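Thermostable carboxypeptidase 1 (Pyrococcus furiosus, PDB 1KA2) removes amino acids one after another from the C-terminus of peptides, with broad specificity, as a cobalt-dependent homodimeric metallocarboxypeptidase of the M32 family. Local coordinates at residues N7-Q12 / V70-G75; S28-D33 / V48-L53; V178-L183 / E392-I397; N307-S312 / E446-A451. One frame throughout, in Å; residues are numbered along the deposited sequence.

Contact 1 (N7-Q12 / V70-G75)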
loop_
_atom_site.group_PDB
_atom_site.type_symbol
_atom_site.label_atom_id
_atom_site.label_comp_id
_atom_site.label_asym_id
_atom_site.label_seq_id
_atom_site.Cartn_x
_atom_site.Cartn_y
_atom_site.Cartn_z
ATOM N N ASN A 7 23.837 7.647 -23.993
ATOM C CA ASN A 7 23.709 6.632 -25.027
ATOM C C ASN A 7 22.268 6.249 -25.355
ATOM O O ASN A 7 21.450 6.010 -24.465
ATOM C CB ASN A 7 24.475 5.375 -24.646
ATOM C CG ASN A 7 24.378 4.311 -25.710
ATOM O OD1 ASN A 7 24.942 4.455 -26.793
ATOM N ND2 ASN A 7 23.644 3.243 -25.422
ATOM N N GLU A 8 21.984 6.172 -26.649
ATOM C CA GLU A 8 20.663 5.829 -27.154
ATOM C C GLU A 8 20.218 4.417 -26.773
ATOM O O GLU A 8 19.059 4.210 -26.420
ATOM C CB GLU A 8 20.652 5.984 -28.673
ATOM C CG GLU A 8 19.327 5.678 -29.333
ATOM C CD GLU A 8 18.184 6.448 -28.722
ATOM O OE1 GLU A 8 18.403 7.603 -28.294
ATOM O OE2 GLU A 8 17.063 5.902 -28.683
ATOM N N THR A 9 21.127 3.447 -26.854
ATOM C CA THR A 9 20.786 2.070 -26.502
ATOM C C THR A 9 20.456 2.012 -25.017
ATOM O O THR A 9 19.550 1.296 -24.601
ATOM C CB THR A 9 21.949 1.085 -26.814
ATOM O OG1 THR A 9 22.055 0.911 -28.231
ATOM C CG2 THR A 9 21.704 -0.267 -26.164
ATOM N N ILE A 10 21.199 2.783 -24.230
ATOM C CA ILE A 10 20.996 2.854 -22.787
ATOM C C ILE A 10 19.618 3.468 -22.479
ATOM O O ILE A 10 18.917 2.999 -21.589
ATOM C CB ILE A 10 22.106 3.697 -22.122
ATOM C CG1 ILE A 10 23.474 3.037 -22.340
ATOM C CG2 ILE A 10 21.828 3.857 -20.638
ATOM C CD1 ILE A 10 23.698 1.747 -21.583
ATOM N N LYS A 11 19.224 4.501 -23.222
ATOM C CA LYS A 11 17.925 5.134 -22.994
ATOM C C LYS A 11 16.772 4.201 -23.334
ATOM O O LYS A 11 15.757 4.195 -22.642
ATOM C CB LYS A 11 17.754 6.398 -23.839
ATOM C CG LYS A 11 18.649 7.578 -23.510
ATOM C CD LYS A 11 18.274 8.729 -24.452
ATOM C CE LYS A 11 19.335 9.802 -24.526
ATOM N NZ LYS A 11 18.988 10.808 -25.574
ATOM N N GLN A 12 16.909 3.437 -24.417
ATOM C CA GLN A 12 15.851 2.516 -24.819
ATOM C C GLN A 12 15.659 1.502 -23.702
ATOM O O GLN A 12 14.548 1.079 -23.415
ATOM C CB GLN A 12 16.218 1.766 -26.103
ATOM C CG GLN A 12 16.650 2.630 -27.281
ATOM C CD GLN A 12 16.775 1.821 -28.563
ATOM O OE1 GLN A 12 15.773 1.510 -29.211
ATOM N NE2 GLN A 12 18.003 1.456 -28.920
ATOM N N VAL A 70 20.268 -5.283 -23.858
ATOM C CA VAL A 70 21.339 -5.400 -22.874
ATOM C C VAL A 70 22.581 -6.008 -23.518
ATOM O O VAL A 70 23.704 -5.564 -23.273
ATOM C CB VAL A 70 20.902 -6.277 -21.664
ATOM C CG1 VAL A 70 22.097 -6.552 -20.749
ATOM C CG2 VAL A 70 19.799 -5.578 -20.886
ATOM N N GLU A 71 22.385 -7.034 -24.336
ATOM C CA GLU A 71 23.509 -7.664 -25.012
ATOM C C GLU A 71 24.182 -6.638 -25.912
ATOM O O GLU A 71 25.404 -6.476 -25.881
ATOM C CB GLU A 71 23.041 -8.860 -25.846
ATOM C CG GLU A 71 23.257 -10.199 -25.162
ATOM C CD GLU A 71 24.713 -10.434 -24.810
ATOM O OE1 GLU A 71 25.555 -10.384 -25.732
ATOM O OE2 GLU A 71 25.016 -10.667 -23.618
ATOM N N LYS A 72 23.369 -5.942 -26.701
ATOM C CA LYS A 72 23.864 -4.922 -27.614
ATOM C C LYS A 72 24.696 -3.866 -26.889
ATOM O O LYS A 72 25.839 -3.602 -27.265
ATOM C CB LYS A 72 22.689 -4.250 -28.326
ATOM C CG LYS A 72 23.091 -3.193 -29.344
ATOM C CD LYS A 72 21.867 -2.494 -29.910
ATOM C CE LYS A 72 22.241 -1.485 -30.980
ATOM N NZ LYS A 72 22.851 -2.145 -32.169
ATOM N N ALA A 73 24.119 -3.261 -25.853
ATOM C CA ALA A 73 24.812 -2.227 -25.088
ATOM C C ALA A 73 26.095 -2.769 -24.479
ATOM O O ALA A 73 27.099 -2.062 -24.373
ATOM C CB ALA A 73 23.902 -1.691 -23.990
ATOM N N LYS A 74 26.054 -4.035 -24.077
ATOM C CA LYS A 74 27.207 -4.684 -23.472
ATOM C C LYS A 74 28.323 -4.694 -24.514
ATOM O O LYS A 74 29.509 -4.826 -24.187
ATOM C CB LYS A 74 26.829 -6.110 -23.056
ATOM C CG LYS A 74 27.888 -6.843 -22.250
ATOM C CD LYS A 74 27.409 -8.236 -21.861
ATOM C CE LYS A 74 28.478 -8.960 -21.066
ATOM N NZ LYS A 74 28.038 -10.303 -20.625
ATOM N N GLY A 75 27.925 -4.534 -25.772
ATOM C CA GLY A 75 28.882 -4.511 -26.858
ATOM C C GLY A 75 29.214 -3.101 -27.305
ATOM O O GLY A 75 29.554 -2.870 -28.458
#
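Thr9 and Ala73 form the tight part of this contact. The methyl CG2 of Thr9 sits 3.4 Å from Ala73 CB, closer than two carbons usually pack. It also lies 3.8 Å from Ala73 CA. The first torsion of Thr9 (chi1 -72°) explains this: it sets CG2 opposite the backbone N and keeps OG1 beside that N. The methyl branch therefore meets the alanine, while the hydroxyl faces the lysine next to it. Ile10 adds a looser apolar touch, with its CD1 4.2 Å from Ala73 CB. Two antiparallel helices meet here. The start of helix 8-36 runs against the end of helix 64-74, and the axes of the two short segments are 9.5 Å apart at an angle of 155°. Asn7 stands at the N-cap of the first helix. Ile10 also reaches Glu83 and Ile86 of helix 81-99, and Leu76 packs on Thr9, so both residues are buried. The solvent side belongs to Lys72. Its chain is extended as far as CE, turning only at the last torsion, and slants past Thr9. CE comes within 3.7 Å of Thr9 OG1. This is contact with the aliphatic part of the lysine, and no hydrogen bond crosses between the segments. A glycine in place of Thr9 would probably open a gap beside Ala73 CB and let the aliphatic part of Lys72 move more freely.

Contact 2 (S28-D33 / V48-L53)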
loop_
_atom_site.group_PDB
_atom_site.type_symbol
_atom_site.label_atom_id
_atom_site.label_comp_id
_atom_site.label_asym_id
_atom_site.label_seq_id
_atom_site.Cartn_x
_atom_site.Cartn_y
_atom_site.Cartn_z
ATOM N N SER A 28 6.751 -3.656 -3.460
ATOM C CA SER A 28 7.159 -3.121 -2.156
ATOM C C SER A 28 5.964 -2.627 -1.352
ATOM O O SER A 28 5.830 -2.904 -0.151
ATOM C CB SER A 28 8.138 -1.958 -2.334
ATOM O OG SER A 28 9.336 -2.381 -2.952
ATOM N N VAL A 29 5.101 -1.873 -2.018
ATOM C CA VAL A 29 3.924 -1.342 -1.363
ATOM C C VAL A 29 3.056 -2.490 -0.856
ATOM O O VAL A 29 2.535 -2.436 0.250
ATOM C CB VAL A 29 3.123 -0.442 -2.325
ATOM C CG1 VAL A 29 1.843 0.021 -1.662
ATOM C CG2 VAL A 29 3.974 0.772 -2.690
ATOM N N LEU A 30 2.928 -3.532 -1.667
ATOM C CA LEU A 30 2.141 -4.711 -1.310
ATOM C C LEU A 30 2.687 -5.405 -0.072
ATOM O O LEU A 30 1.942 -5.699 0.862
ATOM C CB LEU A 30 2.128 -5.691 -2.487
ATOM C CG LEU A 30 0.885 -5.702 -3.376
ATOM C CD1 LEU A 30 0.258 -4.339 -3.425
ATOM C CD2 LEU A 30 1.261 -6.200 -4.768
ATOM N N GLY A 31 3.993 -5.671 -0.074
ATOM C CA GLY A 31 4.625 -6.333 1.054
ATOM C C GLY A 31 4.566 -5.500 2.310
ATOM O O GLY A 31 4.230 -6.000 3.387
ATOM N N TRP A 32 4.888 -4.219 2.187
ATOM C CA TRP A 32 4.840 -3.334 3.339
ATOM C C TRP A 32 3.434 -3.321 3.925
ATOM O O TRP A 32 3.239 -3.495 5.130
ATOM C CB TRP A 32 5.234 -1.902 2.926
ATOM C CG TRP A 32 5.138 -0.885 4.031
ATOM C CD1 TRP A 32 6.061 -0.642 5.004
ATOM C CD2 TRP A 32 4.041 0.007 4.283
ATOM N NE1 TRP A 32 5.608 0.343 5.851
ATOM C CE2 TRP A 32 4.370 0.759 5.428
ATOM C CE3 TRP A 32 2.808 0.239 3.646
ATOM C CZ2 TRP A 32 3.512 1.735 5.961
ATOM C CZ3 TRP A 32 1.950 1.209 4.174
ATOM C CH2 TRP A 32 2.307 1.946 5.320
ATOM N N ASP A 33 2.444 -3.111 3.063
ATOM C CA ASP A 33 1.062 -3.038 3.526
ATOM C C ASP A 33 0.626 -4.358 4.150
ATOM O O ASP A 33 -0.079 -4.378 5.161
ATOM C CB ASP A 33 0.127 -2.648 2.367
ATOM C CG ASP A 33 -1.328 -2.708 2.762
ATOM O OD1 ASP A 33 -1.986 -3.735 2.484
ATOM O OD2 ASP A 33 -1.798 -1.736 3.382
ATOM N N VAL A 48 -2.007 -13.958 -4.160
ATOM C CA VAL A 48 -2.138 -14.235 -5.585
ATOM C C VAL A 48 -1.695 -13.009 -6.382
ATOM O O VAL A 48 -1.091 -13.141 -7.445
ATOM C CB VAL A 48 -3.597 -14.598 -5.960
ATOM C CG1 VAL A 48 -3.939 -15.996 -5.492
ATOM C CG2 VAL A 48 -4.530 -13.623 -5.311
ATOM N N ALA A 49 -1.992 -11.818 -5.879
ATOM C CA ALA A 49 -1.578 -10.596 -6.580
ATOM C C ALA A 49 -0.049 -10.515 -6.595
ATOM O O ALA A 49 0.559 -10.195 -7.615
ATOM C CB ALA A 49 -2.170 -9.351 -5.906
ATOM N N GLN A 50 0.574 -10.808 -5.458
ATOM C CA GLN A 50 2.039 -10.784 -5.386
ATOM C C GLN A 50 2.620 -11.803 -6.359
ATOM O O GLN A 50 3.616 -11.530 -7.034
ATOM C CB GLN A 50 2.510 -11.112 -3.976
ATOM C CG GLN A 50 2.280 -10.011 -2.988
ATOM C CD GLN A 50 2.695 -10.417 -1.598
ATOM O OE1 GLN A 50 2.240 -11.442 -1.081
ATOM N NE2 GLN A 50 3.556 -9.621 -0.978
ATOM N N GLY A 51 1.985 -12.971 -6.444
ATOM C CA GLY A 51 2.463 -14.008 -7.343
ATOM C C GLY A 51 2.345 -13.695 -8.833
ATOM O O GLY A 51 3.273 -13.943 -9.607
ATOM N N GLU A 52 1.205 -13.160 -9.248
ATOM C CA GLU A 52 1.011 -12.831 -10.652
ATOM C C GLU A 52 2.046 -11.800 -11.114
ATOM O O GLU A 52 2.592 -11.913 -12.214
ATOM C CB GLU A 52 -0.404 -12.292 -10.867
ATOM C CG GLU A 52 -1.519 -13.310 -10.690
ATOM C CD GLU A 52 -1.498 -14.402 -11.762
ATOM O OE1 GLU A 52 -1.045 -14.139 -12.892
ATOM O OE2 GLU A 52 -1.948 -15.526 -11.480
ATOM N N LEU A 53 2.317 -10.804 -10.266
ATOM C CA LEU A 53 3.287 -9.757 -10.582
ATOM C C LEU A 53 4.713 -10.283 -10.668
ATOM O O LEU A 53 5.484 -9.834 -11.513
ATOM C CB LEU A 53 3.225 -8.625 -9.543
ATOM C CG LEU A 53 1.915 -7.830 -9.534
ATOM C CD1 LEU A 53 1.916 -6.801 -8.411
ATOM C CD2 LEU A 53 1.739 -7.161 -10.896
#
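The amide of Gln50 is the flat group that reaches across to Gly31. Its nitrogen end does the touching, with NE2 4.0 Å from Gly31 CA. The chain of Gln50 stays extended beyond CG (chi2 177°), which carries the amide over to the glycine backbone. The other flat group, the indole of Trp32, lies away from this contact, with Arg250 (cation-pi) and Phe244 (edge-to-face) of its own chain. The apolar part of the contact lies between two leucines. Leu30 CD2 is 3.7 Å from Leu53 CD1, and the two side chains cross at about a right angle. Leu30 CD2 also lies 4.3 Å from Gln50 CG, so the aliphatic part of the glutamine extends this patch. Leu53 continues the packing onto Ile23 and Gln27 of helix 8-36. The helices are antiparallel neighbours in sequence, 8-36 and 43-61, and together they form a helical hairpin. Their short segments approach to 10.7 Å between axes. The spacing is fairly wide, and Leu30, Leu53 and Gln50 bridge it with their side chains. Asp33 is the ionic point of this region. It forms salt bridges with Arg46 of helix 43-61 and with Arg250 of the second subunit, and Val29 packs on Val29 of that subunit. No hydrogen bond joins the two segments, and between them the contact is van der Waals alone. The hairpin as a whole also has a charged link through Asp33, and the same aspartate ties it to the dimer partner.

Contact 3 (V178-L183 / E392-I397)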
loop_
_atom_site.group_PDB
_atom_site.type_symbol
_atom_site.label_atom_id
_atom_site.label_comp_id
_atom_site.label_asym_id
_atom_site.label_seq_id
_atom_site.Cartn_x
_atom_site.Cartn_y
_atom_site.Cartn_z
ATOM N N VAL A 178 40.146 -15.270 10.864
ATOM C CA VAL A 178 40.629 -14.131 11.630
ATOM C C VAL A 178 39.796 -13.948 12.895
ATOM O O VAL A 178 40.305 -13.503 13.925
ATOM C CB VAL A 178 40.556 -12.841 10.788
ATOM C CG1 VAL A 178 40.753 -11.617 11.674
ATOM C CG2 VAL A 178 41.606 -12.885 9.695
ATOM N N LEU A 179 38.513 -14.287 12.815
ATOM C CA LEU A 179 37.621 -14.162 13.964
ATOM C C LEU A 179 37.857 -15.280 14.971
ATOM O O LEU A 179 37.985 -15.023 16.167
ATOM C CB LEU A 179 36.158 -14.165 13.504
ATOM C CG LEU A 179 35.442 -12.809 13.365
ATOM C CD1 LEU A 179 36.430 -11.695 13.078
ATOM C CD2 LEU A 179 34.395 -12.900 12.264
ATOM N N GLU A 180 37.926 -16.517 14.491
ATOM C CA GLU A 180 38.147 -17.649 15.381
ATOM C C GLU A 180 39.460 -17.619 16.168
ATOM O O GLU A 180 39.536 -18.179 17.262
ATOM C CB GLU A 180 38.050 -18.966 14.608
ATOM C CG GLU A 180 36.654 -19.542 14.595
ATOM C CD GLU A 180 36.618 -21.001 14.188
ATOM O OE1 GLU A 180 36.770 -21.294 12.980
ATOM O OE2 GLU A 180 36.440 -21.857 15.087
ATOM N N LYS A 181 40.488 -16.966 15.634
ATOM C CA LYS A 181 41.774 -16.909 16.333
ATOM C C LYS A 181 41.990 -15.597 17.093
ATOM O O LYS A 181 42.766 -15.542 18.051
ATOM C CB LYS A 181 42.920 -17.116 15.339
ATOM C CG LYS A 181 42.727 -18.305 14.386
ATOM C CD LYS A 181 42.764 -19.663 15.092
ATOM C CE LYS A 181 44.186 -20.083 15.452
ATOM N NZ LYS A 181 44.230 -21.471 15.999
ATOM N N LYS A 182 41.293 -14.543 16.682
ATOM C CA LYS A 182 41.461 -13.254 17.330
ATOM C C LYS A 182 40.252 -12.741 18.103
ATOM O O LYS A 182 40.407 -12.090 19.135
ATOM C CB LYS A 182 41.906 -12.236 16.279
ATOM C CG LYS A 182 43.132 -12.731 15.528
ATOM C CD LYS A 182 43.697 -11.729 14.541
ATOM C CE LYS A 182 44.967 -12.289 13.909
ATOM N NZ LYS A 182 45.527 -11.384 12.877
ATOM N N LEU A 183 39.052 -13.045 17.620
ATOM C CA LEU A 183 37.836 -12.590 18.290
ATOM C C LEU A 183 37.423 -13.555 19.391
ATOM O O LEU A 183 36.977 -13.143 20.451
ATOM C CB LEU A 183 36.693 -12.454 17.278
ATOM C CG LEU A 183 35.611 -11.398 17.519
ATOM C CD1 LEU A 183 34.465 -11.668 16.556
ATOM C CD2 LEU A 183 35.112 -11.436 18.946
ATOM N N GLU A 392 28.257 -25.803 21.098
ATOM C CA GLU A 392 28.997 -26.112 22.308
ATOM C C GLU A 392 30.471 -25.785 22.177
ATOM O O GLU A 392 31.093 -25.344 23.135
ATOM C CB GLU A 392 28.822 -27.583 22.673
ATOM C CG GLU A 392 29.271 -27.905 24.077
ATOM C CD GLU A 392 29.107 -29.366 24.405
ATOM O OE1 GLU A 392 27.974 -29.879 24.285
ATOM O OE2 GLU A 392 30.114 -30.001 24.777
ATOM N N ARG A 393 31.024 -25.990 20.987
ATOM C CA ARG A 393 32.434 -25.709 20.744
ATOM C C ARG A 393 32.766 -24.213 20.669
ATOM O O ARG A 393 33.893 -23.816 20.966
ATOM C CB ARG A 393 32.883 -26.377 19.449
ATOM C CG ARG A 393 34.310 -26.037 19.043
ATOM C CD ARG A 393 34.617 -26.566 17.661
ATOM N NE ARG A 393 33.947 -25.802 16.607
ATOM C CZ ARG A 393 34.439 -24.714 16.022
ATOM N NH1 ARG A 393 35.614 -24.238 16.381
ATOM N NH2 ARG A 393 33.767 -24.117 15.052
ATOM N N LEU A 394 31.798 -23.382 20.281
ATOM C CA LEU A 394 32.033 -21.939 20.158
ATOM C C LEU A 394 31.513 -21.122 21.330
ATOM O O LEU A 394 32.143 -20.167 21.768
ATOM C CB LEU A 394 31.397 -21.425 18.863
ATOM C CG LEU A 394 31.857 -22.045 17.539
ATOM C CD1 LEU A 394 30.990 -21.487 16.412
ATOM C CD2 LEU A 394 33.341 -21.758 17.298
ATOM N N LEU A 395 30.339 -21.477 21.827
ATOM C CA LEU A 395 29.770 -20.739 22.950
ATOM C C LEU A 395 29.628 -21.508 24.271
ATOM O O LEU A 395 29.034 -21.003 25.226
ATOM C CB LEU A 395 28.418 -20.130 22.524
ATOM C CG LEU A 395 28.553 -19.105 21.389
ATOM C CD1 LEU A 395 27.168 -18.757 20.799
ATOM C CD2 LEU A 395 29.260 -17.878 21.949
ATOM N N GLY A 396 30.136 -22.734 24.322
ATOM C CA GLY A 396 30.051 -23.498 25.557
ATOM C C GLY A 396 28.690 -23.989 26.021
ATOM O O GLY A 396 28.581 -24.727 27.006
ATOM N N ILE A 397 27.642 -23.590 25.313
ATOM C CA ILE A 397 26.282 -24.006 25.675
ATOM C C ILE A 397 25.755 -24.977 24.632
ATOM O O ILE A 397 26.196 -24.956 23.483
ATOM C CB ILE A 397 25.343 -22.791 25.778
ATOM C CG1 ILE A 397 25.315 -22.045 24.441
ATOM C CG2 ILE A 397 25.830 -21.886 26.907
ATOM C CD1 ILE A 397 24.433 -20.799 24.450
#
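Glu180 and Leu394 bring the two backbones nearest, yet their CA atoms stay 8.9 Å apart. Side chains therefore bridge the distance. Glu180 sends out an extended chain, and its OE2 accepts a hydrogen bond from Arg393 NH1 at 2.8 Å. The bond is part of a salt bridge and is nearly straight, at 173°. The nitrogen meets OE2 almost head-on, in line with the C-O bond. OE2 lies in the guanidinium plane, but the carboxylate is turned 67° from that plane, and OE2 alone takes the bond. Arg393 bends at chi3 (73°) to present its NH1. Its NE forms a second salt bridge with Glu390. Leu394 CD2 lies against one face of the guanidinium, toward the rim, and is 3.8 Å from Glu180 OE2. An alanine at Glu180 would probably leave Arg393 NH1 without its charged mate and break the ionic link between the two helices, though Glu390 would still hold NE. Beyond the pair, Gly396 leaves the helix with positive phi. The ion pair is an interhelical salt bridge joining helix 169-192 to the C-terminal end of helix 383-395, away from the metal site.

Contact 4 (N307-S312 / E446-A451)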
loop_
_atom_site.group_PDB
_atom_site.type_symbol
_atom_site.label_atom_id
_atom_site.label_comp_id
_atom_site.label_asym_id
_atom_site.label_seq_id
_atom_site.Cartn_x
_atom_site.Cartn_y
_atom_site.Cartn_z
ATOM N N ASN A 307 25.153 -0.423 16.309
ATOM C CA ASN A 307 26.236 -0.740 17.248
ATOM C C ASN A 307 27.343 0.303 17.397
ATOM O O ASN A 307 27.744 0.628 18.511
ATOM C CB ASN A 307 26.858 -2.090 16.874
ATOM C CG ASN A 307 25.827 -3.211 16.813
ATOM O OD1 ASN A 307 24.920 -3.285 17.646
ATOM N ND2 ASN A 307 25.970 -4.093 15.835
ATOM N N ILE A 308 27.846 0.816 16.281
ATOM C CA ILE A 308 28.898 1.821 16.339
ATOM C C ILE A 308 28.440 3.064 17.099
ATOM O O ILE A 308 29.170 3.596 17.928
ATOM C CB ILE A 308 29.338 2.238 14.920
ATOM C CG1 ILE A 308 29.774 0.997 14.126
ATOM C CG2 ILE A 308 30.471 3.259 14.997
ATOM C CD1 ILE A 308 30.960 0.240 14.732
ATOM N N ILE A 309 27.219 3.512 16.810
ATOM C CA ILE A 309 26.634 4.704 17.426
ATOM C C ILE A 309 25.634 4.412 18.537
ATOM O O ILE A 309 25.746 4.948 19.645
ATOM C CB ILE A 309 25.923 5.575 16.366
ATOM C CG1 ILE A 309 26.949 6.070 15.355
ATOM C CG2 ILE A 309 25.194 6.735 17.028
ATOM C CD1 ILE A 309 26.415 7.052 14.322
ATOM N N GLY A 310 24.652 3.570 18.233
ATOM C CA GLY A 310 23.619 3.246 19.201
ATOM C C GLY A 310 24.032 2.627 20.523
ATOM O O GLY A 310 23.334 2.800 21.515
ATOM N N ARG A 311 25.149 1.910 20.562
ATOM C CA ARG A 311 25.585 1.296 21.815
ATOM C C ARG A 311 26.766 2.054 22.423
ATOM O O ARG A 311 27.350 1.618 23.417
ATOM C CB ARG A 311 25.959 -0.182 21.604
ATOM C CG ARG A 311 24.786 -1.087 21.285
ATOM C CD ARG A 311 25.245 -2.528 21.170
ATOM N NE ARG A 311 24.270 -3.336 20.448
ATOM C CZ ARG A 311 23.188 -3.891 20.975
ATOM N NH1 ARG A 311 22.913 -3.749 22.254
ATOM N NH2 ARG A 311 22.367 -4.583 20.204
ATOM N N SER A 312 27.108 3.189 21.817
ATOM C CA SER A 312 28.212 4.016 22.303
ATOM C C SER A 312 27.760 4.824 23.522
ATOM O O SER A 312 26.577 5.153 23.661
ATOM C CB SER A 312 28.703 4.975 21.209
ATOM O OG SER A 312 27.809 6.055 21.040
ATOM N N GLU A 446 32.140 13.308 19.949
ATOM C CA GLU A 446 31.621 14.582 20.403
ATOM C C GLU A 446 30.386 14.988 19.596
ATOM O O GLU A 446 29.420 15.504 20.153
ATOM C CB GLU A 446 32.722 15.641 20.301
ATOM C CG GLU A 446 32.298 17.039 20.716
ATOM C CD GLU A 446 33.450 18.028 20.677
ATOM O OE1 GLU A 446 33.185 19.250 20.689
ATOM O OE2 GLU A 446 34.620 17.581 20.642
ATOM N N LYS A 447 30.406 14.750 18.288
ATOM C CA LYS A 447 29.252 15.089 17.460
ATOM C C LYS A 447 28.029 14.220 17.799
ATOM O O LYS A 447 26.899 14.711 17.787
ATOM C CB LYS A 447 29.591 14.964 15.974
ATOM C CG LYS A 447 30.542 16.051 15.468
ATOM C CD LYS A 447 30.662 16.048 13.946
ATOM C CE LYS A 447 31.723 17.032 13.465
ATOM N NZ LYS A 447 31.478 18.415 13.955
ATOM N N VAL A 448 28.246 12.944 18.108
ATOM C CA VAL A 448 27.129 12.067 18.460
ATOM C C VAL A 448 26.445 12.558 19.739
ATOM O O VAL A 448 25.217 12.686 19.795
ATOM C CB VAL A 448 27.595 10.608 18.676
ATOM C CG1 VAL A 448 26.490 9.783 19.370
ATOM C CG2 VAL A 448 27.937 9.989 17.336
ATOM N N ALA A 449 27.251 12.837 20.756
ATOM C CA ALA A 449 26.742 13.304 22.038
ATOM C C ALA A 449 25.956 14.597 21.912
ATOM O O ALA A 449 25.107 14.886 22.752
ATOM C CB ALA A 449 27.892 13.491 23.026
ATOM N N LYS A 450 26.226 15.373 20.868
ATOM C CA LYS A 450 25.517 16.635 20.682
ATOM C C LYS A 450 24.422 16.595 19.618
ATOM O O LYS A 450 23.762 17.600 19.358
ATOM C CB LYS A 450 26.519 17.748 20.370
ATOM C CG LYS A 450 27.399 18.104 21.552
ATOM C CD LYS A 450 28.443 19.133 21.172
ATOM C CE LYS A 450 29.348 19.466 22.346
ATOM N NZ LYS A 450 30.471 20.345 21.910
ATOM N N ALA A 451 24.230 15.424 19.017
ATOM C CA ALA A 451 23.215 15.219 17.989
ATOM C C ALA A 451 23.560 15.894 16.663
ATOM O O ALA A 451 22.672 16.240 15.881
ATOM C CB ALA A 451 21.845 15.698 18.491
#
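Apolar contact between Ile309 and Val448 joins the two segments. Ile309 CG2 is 4.1 Å from Val448 CG1, and the side chains slant past each other. Both of these methyls stand opposite their own backbone N, which turns them to the interface. Ser312 OG lies 4.3 Å from the same Val448 CG1. Phe315 and Glu314 of helix 313-326 add to the packing on Ile309 and Val448. No hydrogen bond crosses between the two segments. Arg311 NE donates to Asn307 OD1 at 2.9 Å, with the acceptor close to the guanidinium plane. The donor is tilted 27° from the amide carbonyl plane. This holds the arginine along its own segment, and its NH1 goes on to the Phe342 carbonyl. The ionic pair is Lys450 NZ with Glu446 OE1, 3.2 Å apart, one turn of helix between them. The lysine comes to the anti side of the carboxylate. Helix ends meet here. Ser312 is the N-cap of helix 313-326, with its OG bonded to Phe315 N. Ala451 closes helix 444-450 in a Schellman motif. Helix 295-309 also carries Glu299, which binds the metal with the two HEXXH histidines, so the contact packs the C-terminal end of a metal-ligand helix.

Contacts 1 and 2 share helix 8-36, one near its start and the other near its end. Their centres are about 30 Å apart. The segments of contact 2 fall between those of contact 1 along the chain, so helices 43-61 and 64-74 fold back in turn on the first long helix. Contacts 3 and 4 come later, and their segments alternate: 178-183, 307-312, 392-397, 446-451. Their centres are about 29 Å apart. Contact 3 lies across the chain's centre from contacts 1 and 2, about 50 and 41 Å away. No two contacts touch. Together they pin separate parts of one largely helical metallopeptidase; contact 2 also borders the dimer partner.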